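Local coordinates for protein 6-phosphogluconolactonase (Trypanosoma cruzi, PDB 6VYE) that probably hydrolyses 6-phosphogluconolactone to 6-phosphogluconate, the second step of the oxidative pentose phosphate pathway, at residues Leu68-Leu71 with Arg75-Arg78. Sequence-based numbering, arbitrary orientation.
Sequences LHLL and RALR
The backbone N-H of Ala76 reaches back over six residues to the carbonyl oxygen of Leu70 (N to O 3.3 Å), a somewhat bent bond (140° at the hydrogen). It closes the C-terminal end of helix 68-73, where Arg75 adopts a left-handed, positive-phi conformation and turns the chain into strand 77-85. The turn belongs to the beta-alpha-beta crossover linking parallel neighbours 46-50 and 77-85 in the main sheet of this Rossmann-like fold.

Ala76 points its methyl group at the helix. There CB lies 3.3 Å from Leu70 O and also packs against one branch of the leucine side chain, CD1 of Leu70, at 3.8 Å. With CG anti to the backbone N (chi1 176°), the Leu70 side chain extends alongside this methyl. In Leu71, CG instead lies anti to the carbonyl carbon (chi1 -60°), and the CD2 branch meets CD1 of Leu77 at 3.7 Å. The two side chains run alongside each other in a common direction, joining the short helix to the start of the strand through apolar contact. Ile36 of helix 24-38 touches Leu70, Ala76 and Leu77, extending the buried cluster, while backbone hydrogen bonds of Ala76 and Arg78 with Leu46 join this part of the chain to the parallel strand 46-50. The CB of Arg75 points away from the helix, and its guanidinium forms a salt bridge with Asp110.

The carbonyl oxygen of Leu71 is approached by the CA-H of Arg75 (CA to O 3.5 Å). It also accepts a hydrogen bond from a water 2.6 Å away, which donates its second hydrogen to Leu77 O at 2.9 Å and so bridges helix and strand.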
loop_
_atom_site.group_PDB
_atom_site.type_symbol
_atom_site.label_atom_id
_atom_site.label_comp_id
_atom_site.label_asym_id
_atom_site.label_seq_id
_atom_site.Cartn_x
_atom_site.Cartn_y
_atom_site.Cartn_z
ATOM N N LEU A 68 -9.929 2.578 18.445
ATOM C CA LEU A 68 -10.159 4.024 18.197
ATOM C C LEU A 68 -9.385 4.871 19.210
ATOM O O LEU A 68 -8.913 5.966 18.848
ATOM C CB LEU A 68 -11.642 4.373 18.262
ATOM C CG LEU A 68 -11.984 5.752 17.699
ATOM C CD1 LEU A 68 -11.297 5.995 16.353
ATOM C CD2 LEU A 68 -13.492 5.884 17.542
ATOM N N HIS A 69 -9.319 4.435 20.461
ATOM C CA HIS A 69 -8.621 5.181 21.526
ATOM C C HIS A 69 -7.142 5.360 21.143
ATOM O O HIS A 69 -6.586 6.448 21.349
ATOM C CB HIS A 69 -8.791 4.477 22.881
ATOM C CG HIS A 69 -8.218 5.317 23.964
ATOM N ND1 HIS A 69 -6.903 5.160 24.406
ATOM C CD2 HIS A 69 -8.726 6.381 24.617
ATOM C CE1 HIS A 69 -6.675 6.074 25.342
ATOM N NE2 HIS A 69 -7.758 6.838 25.471
ATOM N N LEU A 70 -6.539 4.306 20.608
ATOM C CA LEU A 70 -5.121 4.275 20.233
ATOM C C LEU A 70 -4.904 5.271 19.092
ATOM O O LEU A 70 -3.880 5.949 19.124
ATOM C CB LEU A 70 -4.750 2.849 19.836
ATOM C CG LEU A 70 -3.335 2.643 19.324
ATOM C CD1 LEU A 70 -2.319 3.080 20.357
ATOM C CD2 LEU A 70 -3.105 1.190 18.962
ATOM N N LEU A 71 -5.842 5.358 18.144
ATOM C CA LEU A 71 -5.671 6.126 16.871
ATOM C C LEU A 71 -6.141 7.576 17.026
ATOM O O LEU A 71 -5.478 8.501 16.468
ATOM C CB LEU A 71 -6.419 5.396 15.751
ATOM C CG LEU A 71 -5.939 3.966 15.493
ATOM C CD1 LEU A 71 -6.709 3.332 14.357
ATOM C CD2 LEU A 71 -4.438 3.896 15.252
ATOM N N ARG A 75 -3.201 9.306 19.062
ATOM C CA ARG A 75 -2.588 9.825 17.811
ATOM C C ARG A 75 -1.459 8.885 17.351
ATOM O O ARG A 75 -0.342 9.387 17.079
ATOM C CB ARG A 75 -2.069 11.247 18.079
ATOM C CG ARG A 75 -3.151 12.217 18.540
ATOM C CD ARG A 75 -2.669 13.582 18.986
ATOM N NE ARG A 75 -1.667 14.118 18.069
ATOM C CZ ARG A 75 -1.923 14.744 16.930
ATOM N NH1 ARG A 75 -3.159 14.971 16.545
ATOM N NH2 ARG A 75 -0.932 15.192 16.184
ATOM N N ALA A 76 -1.689 7.574 17.302
ATOM C CA ALA A 76 -0.643 6.574 17.003
ATOM C C ALA A 76 -0.232 6.557 15.522
ATOM O O ALA A 76 0.942 6.187 15.266
ATOM C CB ALA A 76 -1.093 5.223 17.448
ATOM N N LEU A 77 -1.086 7.004 14.600
ATOM C CA LEU A 77 -0.882 6.826 13.135
ATOM C C LEU A 77 -1.201 8.117 12.381
ATOM O O LEU A 77 -2.204 8.807 12.688
ATOM C CB LEU A 77 -1.751 5.676 12.587
ATOM C CG LEU A 77 -1.290 4.250 12.922
ATOM C CD1 LEU A 77 -2.228 3.200 12.341
ATOM C CD2 LEU A 77 0.128 3.962 12.479
ATOM N N ARG A 78 -0.406 8.354 11.345
ATOM C CA ARG A 78 -0.647 9.379 10.313
ATOM C C ARG A 78 -0.897 8.610 9.016
ATOM O O ARG A 78 -0.034 7.822 8.574
ATOM C CB ARG A 78 0.523 10.362 10.265
ATOM C CG ARG A 78 0.191 11.645 9.537
ATOM C CD ARG A 78 1.473 12.445 9.264
ATOM N NE ARG A 78 2.074 12.953 10.506
ATOM C CZ ARG A 78 1.631 14.004 11.201
ATOM N NH1 ARG A 78 0.558 14.685 10.832
ATOM N NH2 ARG A 78 2.240 14.359 12.306
HETATM O O HOH W 1 -4.040 7.603 14.552
#